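Local structure of type 6 secretion amidase effector 2 (Salmonella typhi, 6WIN) at residues V24-I27 and Q28-R32; T14-G18 and N19-C23. The protein is an amidase toxin of the type VI secretion system that probably cleaves peptide cross-bridges of bacterial peptidoglycan, an antibacterial activity. One frame throughout, in Å; residues are numbered along the deposited sequence.

Interaction 1 (V24-I27 and Q28-R32); sequences VELI and QHYIR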
ATOM      1  N   VAL A  24      -5.795  -1.175   5.829  1.00 18.84           N
ATOM      2  CA  VAL A  24      -4.751  -1.462   6.818  1.00 18.97           C
ATOM      3  C   VAL A  24      -5.077  -2.732   7.604  1.00 20.54           C
ATOM      4  O   VAL A  24      -4.177  -3.501   7.960  1.00 20.95           O
ATOM      5  CB  VAL A  24      -4.555  -0.245   7.747  1.00 17.35           C
ATOM      6  CG1 VAL A  24      -3.555  -0.555   8.858  1.00 16.78           C
ATOM      7  CG2 VAL A  24      -4.067   0.958   6.938  1.00 20.12           C
ATOM      8  N   GLU A  25      -6.365  -2.992   7.852  1.00 20.70           N
ATOM      9  CA  GLU A  25      -6.743  -4.155   8.643  1.00 20.96           C
ATOM     10  C   GLU A  25      -6.480  -5.461   7.905  1.00 20.82           C
ATOM     11  O   GLU A  25      -6.288  -6.497   8.546  1.00 22.34           O
ATOM     12  CB  GLU A  25      -8.211  -4.062   9.040  1.00 22.51           C
ATOM     13  CG  GLU A  25      -8.490  -2.966  10.053  1.00 24.84           C
ATOM     14  CD  GLU A  25      -9.976  -2.807  10.332  1.00 32.50           C
ATOM     15  OE1 GLU A  25     -10.781  -2.988   9.397  1.00 31.54           O
ATOM     16  OE2 GLU A  25     -10.344  -2.502  11.483  1.00 37.01           O
ATOM     17  N   LEU A  26      -6.461  -5.443   6.572  1.00 19.10           N
ATOM     18  CA  LEU A  26      -6.056  -6.637   5.841  1.00 16.74           C
ATOM     19  C   LEU A  26      -4.619  -6.997   6.164  1.00 19.86           C
ATOM     20  O   LEU A  26      -4.315  -8.144   6.517  1.00 19.10           O
ATOM     21  CB  LEU A  26      -6.223  -6.433   4.335  1.00 19.89           C
ATOM     22  CG  LEU A  26      -5.669  -7.587   3.496  1.00 19.91           C
ATOM     23  CD1 LEU A  26      -6.511  -8.860   3.701  1.00 19.56           C
ATOM     24  CD2 LEU A  26      -5.628  -7.204   2.035  1.00 13.94           C
ATOM     25  N   ILE A  27      -3.717  -6.016   6.060  1.00 17.75           N
ATOM     26  CA  ILE A  27      -2.319  -6.261   6.392  1.00 15.89           C
ATOM     27  C   ILE A  27      -2.200  -6.759   7.820  1.00 15.26           C
ATOM     28  O   ILE A  27      -1.479  -7.722   8.101  1.00 17.28           O
ATOM     29  CB  ILE A  27      -1.475  -4.990   6.195  1.00 15.10           C
ATOM     30  CG1 ILE A  27      -1.886  -4.238   4.920  1.00 16.39           C
ATOM     31  CG2 ILE A  27      -0.023  -5.378   6.150  1.00 13.56           C
ATOM     32  CD1 ILE A  27      -1.660  -5.031   3.658  1.00 18.05           C
ATOM     33  N   GLN A  28      -2.894  -6.091   8.745  1.00 17.22           N
ATOM     34  CA  GLN A  28      -2.736  -6.375  10.165  1.00 17.76           C
ATOM     35  C   GLN A  28      -3.259  -7.751  10.527  1.00 20.08           C
ATOM     36  O   GLN A  28      -2.796  -8.345  11.508  1.00 23.71           O
ATOM     37  CB  GLN A  28      -3.452  -5.312  10.994  1.00 21.10           C
ATOM     38  CG  GLN A  28      -2.775  -3.936  10.950  1.00 16.07           C
ATOM     39  CD  GLN A  28      -3.632  -2.846  11.568  1.00 23.45           C
ATOM     40  OE1 GLN A  28      -4.855  -2.975  11.657  1.00 24.84           O
ATOM     41  NE2 GLN A  28      -2.994  -1.759  11.998  1.00 22.81           N
ATOM     42  N   HIS A  29      -4.232  -8.262   9.767  1.00 15.68           N
ATOM     43  CA  HIS A  29      -4.768  -9.584  10.053  1.00 15.34           C
ATOM     44  C   HIS A  29      -3.707 -10.656   9.851  1.00 19.52           C
ATOM     45  O   HIS A  29      -3.598 -11.590  10.658  1.00 19.90           O
ATOM     46  CB  HIS A  29      -5.988  -9.862   9.172  1.00 21.62           C
ATOM     47  CG  HIS A  29      -6.639 -11.181   9.452  1.00 20.91           C
ATOM     48  ND1 HIS A  29      -7.571 -11.350  10.453  1.00 21.55           N
ATOM     49  CD2 HIS A  29      -6.470 -12.398   8.886  1.00 19.17           C
ATOM     50  CE1 HIS A  29      -7.963 -12.612  10.479  1.00 22.31           C
ATOM     51  NE2 HIS A  29      -7.308 -13.270   9.539  1.00 20.55           N
ATOM     52  N   TYR A  30      -2.884 -10.520   8.806  1.00 16.35           N
ATOM     53  CA  TYR A  30      -1.879 -11.531   8.510  1.00 18.23           C
ATOM     54  C   TYR A  30      -0.490 -11.222   9.059  1.00 19.68           C
ATOM     55  O   TYR A  30       0.269 -12.159   9.323  1.00 19.33           O
ATOM     56  CB  TYR A  30      -1.789 -11.754   7.001  1.00 11.72           C
ATOM     57  CG  TYR A  30      -3.056 -12.372   6.443  1.00 19.68           C
ATOM     58  CD1 TYR A  30      -3.251 -13.749   6.462  1.00 20.18           C
ATOM     59  CD2 TYR A  30      -4.070 -11.573   5.937  1.00 16.73           C
ATOM     60  CE1 TYR A  30      -4.419 -14.309   5.966  1.00 21.96           C
ATOM     61  CE2 TYR A  30      -5.222 -12.114   5.438  1.00 18.50           C
ATOM     62  CZ  TYR A  30      -5.400 -13.483   5.462  1.00 19.29           C
ATOM     63  OH  TYR A  30      -6.563 -14.012   4.964  1.00 19.25           O
ATOM     64  N   ILE A  31      -0.133  -9.946   9.221  1.00 20.75           N
ATOM     65  CA  ILE A  31       1.224  -9.525   9.594  1.00 21.59           C
ATOM     66  C   ILE A  31       1.127  -8.455  10.670  1.00 17.29           C
ATOM     67  O   ILE A  31       0.341  -7.513  10.537  1.00 16.04           O
ATOM     68  CB  ILE A  31       2.008  -8.948   8.393  1.00 24.44           C
ATOM     69  CG1 ILE A  31       1.756  -9.752   7.117  1.00 22.27           C
ATOM     70  CG2 ILE A  31       3.506  -8.838   8.719  1.00 25.07           C
ATOM     71  CD1 ILE A  31       2.412 -11.097   7.111  1.00 24.41           C
ATOM     72  N   ARG A  32       1.952  -8.564  11.719  1.00 20.94           N
ATOM     73  CA  ARG A  32       1.970  -7.536  12.763  1.00 18.26           C
ATOM     74  C   ARG A  32       2.757  -6.323  12.270  1.00 20.35           C
ATOM     75  O   ARG A  32       3.904  -6.079  12.650  1.00 17.85           O
ATOM     76  CB  ARG A  32       2.554  -8.069  14.066  1.00 20.80           C
ATOM     77  CG  ARG A  32       2.439  -7.045  15.211  1.00 28.74           C
ATOM     78  CD  ARG A  32       2.380  -7.690  16.585  1.00 31.51           C
ATOM     79  NE  ARG A  32       1.513  -8.867  16.608  1.00 23.86           N
ATOM     80  CZ  ARG A  32       1.385  -9.668  17.663  1.00 26.62           C
ATOM     81  NH1 ARG A  32       2.073  -9.408  18.770  1.00 24.60           N
ATOM     82  NH2 ARG A  32       0.585 -10.732  17.613  1.00 20.29           N
TER

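Interaction 2 (T14-G18 and N19-C23); sequences TEKVG and NHHQC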
ATOM      1  N   THR A  14     -10.388 -14.377  -1.039  1.00 15.47           N
ATOM      2  CA  THR A  14     -10.684 -14.678   0.352  1.00 16.39           C
ATOM      3  C   THR A  14     -11.687 -13.670   0.903  1.00 18.03           C
ATOM      4  O   THR A  14     -11.942 -12.617   0.313  1.00 18.08           O
ATOM      5  CB  THR A  14      -9.419 -14.689   1.225  1.00 20.01           C
ATOM      6  OG1 THR A  14      -8.699 -13.455   1.086  1.00 17.82           O
ATOM      7  CG2 THR A  14      -8.506 -15.848   0.851  1.00 19.26           C
ATOM      8  N   GLU A  15     -12.277 -14.016   2.042  1.00 18.37           N
ATOM      9  CA  GLU A  15     -13.183 -13.100   2.720  1.00 17.72           C
ATOM     10  C   GLU A  15     -12.403 -11.943   3.329  1.00 20.53           C
ATOM     11  O   GLU A  15     -11.286 -12.114   3.815  1.00 21.82           O
ATOM     12  CB  GLU A  15     -13.970 -13.834   3.803  1.00 19.37           C
ATOM     13  CG  GLU A  15     -15.042 -14.764   3.246  1.00 21.05           C
ATOM     14  CD  GLU A  15     -16.036 -14.020   2.385  1.00 26.05           C
ATOM     15  OE1 GLU A  15     -16.853 -13.255   2.947  1.00 28.33           O
ATOM     16  OE2 GLU A  15     -15.985 -14.181   1.147  1.00 21.70           O
ATOM     17  N   LYS A  16     -12.987 -10.749   3.260  1.00 23.90           N
ATOM     18  CA  LYS A  16     -12.387  -9.580   3.877  1.00 21.02           C
ATOM     19  C   LYS A  16     -12.343  -9.762   5.386  1.00 19.29           C
ATOM     20  O   LYS A  16     -13.161 -10.480   5.965  1.00 24.11           O
ATOM     21  CB  LYS A  16     -13.174  -8.326   3.502  1.00 21.04           C
ATOM     22  CG  LYS A  16     -13.173  -8.052   2.010  1.00 18.78           C
ATOM     23  CD  LYS A  16     -13.604  -6.627   1.706  1.00 25.55           C
ATOM     24  CE  LYS A  16     -15.079  -6.426   2.013  1.00 22.91           C
ATOM     25  NZ  LYS A  16     -15.556  -5.082   1.616  1.00 20.82           N
ATOM     26  N   VAL A  17     -11.370  -9.108   6.021  1.00 22.71           N
ATOM     27  CA  VAL A  17     -11.019  -9.355   7.412  1.00 21.90           C
ATOM     28  C   VAL A  17     -10.926  -8.026   8.148  1.00 26.85           C
ATOM     29  O   VAL A  17     -10.907  -6.952   7.546  1.00 25.73           O
ATOM     30  CB  VAL A  17      -9.692 -10.124   7.551  1.00 22.53           C
ATOM     31  CG1 VAL A  17      -9.819 -11.516   6.960  1.00 21.04           C
ATOM     32  CG2 VAL A  17      -8.571  -9.346   6.861  1.00 22.34           C
ATOM     33  N   GLY A  18     -10.840  -8.114   9.472  1.00 24.85           N
ATOM     34  CA  GLY A  18     -10.746  -6.933  10.301  1.00 24.23           C
ATOM     35  C   GLY A  18     -12.107  -6.402  10.704  1.00 27.47           C
ATOM     36  O   GLY A  18     -13.151  -6.765  10.154  1.00 30.49           O
ATOM     37  N   ASN A  19     -12.089  -5.504  11.685  1.00 25.37           N
ATOM     38  CA  ASN A  19     -13.330  -5.054  12.298  1.00 29.63           C
ATOM     39  C   ASN A  19     -14.082  -4.018  11.471  1.00 34.08           C
ATOM     40  O   ASN A  19     -15.262  -3.783  11.747  1.00 34.96           O
ATOM     41  CB  ASN A  19     -13.040  -4.527  13.703  1.00 31.75           C
ATOM     42  CG  ASN A  19     -12.636  -5.643  14.646  1.00 37.18           C
ATOM     43  OD1 ASN A  19     -13.198  -6.736  14.586  1.00 38.09           O
ATOM     44  ND2 ASN A  19     -11.648  -5.391  15.498  1.00 37.01           N
ATOM     45  N   HIS A  20     -13.450  -3.420  10.456  1.00 28.99           N
ATOM     46  CA  HIS A  20     -14.125  -2.483   9.564  1.00 31.52           C
ATOM     47  C   HIS A  20     -13.872  -2.785   8.090  1.00 26.21           C
ATOM     48  O   HIS A  20     -14.270  -1.986   7.237  1.00 29.53           O
ATOM     49  CB  HIS A  20     -13.699  -1.035   9.843  1.00 28.92           C
ATOM     50  CG  HIS A  20     -13.940  -0.575  11.247  1.00 41.45           C
ATOM     51  ND1 HIS A  20     -12.970  -0.640  12.227  1.00 38.24           N
ATOM     52  CD2 HIS A  20     -15.025  -0.009  11.828  1.00 38.52           C
ATOM     53  CE1 HIS A  20     -13.452  -0.148  13.355  1.00 40.14           C
ATOM     54  NE2 HIS A  20     -14.696   0.244  13.139  1.00 45.67           N
ATOM     55  N   HIS A  21     -13.212  -3.902   7.768  1.00 26.62           N
ATOM     56  CA  HIS A  21     -12.845  -4.245   6.393  1.00 23.92           C
ATOM     57  C   HIS A  21     -12.009  -3.140   5.739  1.00 24.81           C
ATOM     58  O   HIS A  21     -12.152  -2.854   4.551  1.00 24.16           O
ATOM     59  CB  HIS A  21     -14.086  -4.552   5.547  1.00 26.09           C
ATOM     60  CG  HIS A  21     -14.851  -5.764   5.990  1.00 23.07           C
ATOM     61  ND1 HIS A  21     -14.308  -6.741   6.799  1.00 31.59           N
ATOM     62  CD2 HIS A  21     -16.117  -6.160   5.724  1.00 28.40           C
ATOM     63  CE1 HIS A  21     -15.207  -7.685   7.014  1.00 26.67           C
ATOM     64  NE2 HIS A  21     -16.314  -7.355   6.376  1.00 33.54           N
ATOM     65  N   GLN A  22     -11.123  -2.506   6.504  1.00 19.93           N
ATOM     66  CA  GLN A  22     -10.295  -1.442   5.949  1.00 27.58           C
ATOM     67  C   GLN A  22      -8.973  -1.993   5.412  1.00 19.02           C
ATOM     68  O   GLN A  22      -8.538  -3.096   5.755  1.00 18.45           O
ATOM     69  CB  GLN A  22     -10.048  -0.344   6.988  1.00 28.87           C
ATOM     70  CG  GLN A  22     -11.333   0.152   7.630  1.00 35.66           C
ATOM     71  CD  GLN A  22     -11.106   0.925   8.933  1.00 45.83           C
ATOM     72  OE1 GLN A  22     -11.939   1.747   9.331  1.00 56.04           O
ATOM     73  NE2 GLN A  22      -9.981   0.669   9.596  1.00 41.21           N
ATOM     74  N   CYS A  23      -8.348  -1.206   4.531  1.00 20.50           N
ATOM     75  CA  CYS A  23      -7.141  -1.658   3.841  1.00 20.03           C
ATOM     76  C   CYS A  23      -6.029  -2.022   4.823  1.00 16.65           C
ATOM     77  O   CYS A  23      -5.362  -3.052   4.666  1.00 16.43           O
ATOM     78  CB  CYS A  23      -6.672  -0.579   2.866  1.00 16.88           C
TER

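Interaction 1 (V24-I27 and Q28-R32)
V24 and Q28, one turn apart on helix 23-30, make the closest side-chain contact of the pair of segments. The glutamine CG lies anti to its own carbonyl carbon (chi1 -70°), beside the backbone N, which carries the extended chain back past the V24 carbonyl. Its amide end thus crosses the valine at a slant, with NE2 3.4 Å from V24 CG1, the branch anti to the valine N. The same NE2 is hydrogen-bonded to the carbonyl of G34.

The apolar side-chain contact, L26 CD1 to Y30 CE2 at 3.9 Å, lies two residues further along each segment. The tyrosine ring also brings CD2 edge-on to L26 O, while one ring face is covered by H29 CD2.

Backbone hydrogen bonds run beneath these contacts: Q28 N to V24 O is 3.0 Å, H29 N to E25 O is also 3.0 Å, and I31 N to I27 O is 2.8 Å. The last of these closes the helix, since I31 already leaves helical backbone angles.

Outside the segments, L26 and I27 pack on F76 of strand 74-81. The E25 carboxylate accepts hydrogen bonds from H20 N and Q22 N. The chemistry therefore implies a short helix with apolar attachment to the sheet and polar anchors at both ends, E25 reaching before its start and Q28 beyond its finish.

Interaction 2 (T14-G18 and N19-C23)
The H21 imidazole packs over the aliphatic chain of K16 in a CH-pi contact, with K16 CB 4.0 Å from the ring centroid and 15° off the ring normal. That CB is displaced toward the ring's rim. Further out, the lysine chain bends about CG-CD (chi3 -69°), and CE returns over the same face, 3.9 Å from H21 CD2. The two side chains meet at about a right angle. In the ring plane, H21 ND1 makes a weak hydrogen bond of 3.5 Å to V17 O, long but fairly straight at 166° at the hydrogen. The same carbonyl meets the histidine backbone in a CA-H...O contact, with H21 CA 3.5 Å from V17 O.

The turn of the chain sets up this first shell. G18 has a positive phi at which a side chain would jam against the preceding carbonyl, and H21 itself adopts left-handed helical backbone angles, so 16-21 folds back on itself just before the helix. Farther out, Q90 NE2 is hydrogen-bonded to both V17 O and Q22 O, tying the two arms of the turn to one residue. The ammonium of K16 is held by a salt bridge to D94 and by the carbonyls of W91 and K97.

With NZ fixed beside the ring by D94 and the W91 and K97 carbonyls, the lysine's methylene chain is laid across the imidazole; the contact itself is dispersive with one weak polar link, and the strong polar bonds that position it reach into the 90-97 region.

Interaction 2 is a surface contact in the loop leading into helix 23-30, whereas interaction 1 lies within that helix and is partly buried. They are consecutive along the chain, with centres about 9 Å apart, and V17 joins them: its CG2 is 3.5 Å from H29 CB and 3.8 Å from L26 CD1. Regular backbone hydrogen bonding dominates 24-32; the irregular 14-22 loop relies on aromatic packing and outside polar partners. At their junction is C23, the first residue of the helix, touching H73. A cysteine at the start of a helix packed against an antiparallel sheet is consistent with the papain-like fold of many peptidoglycan amidases.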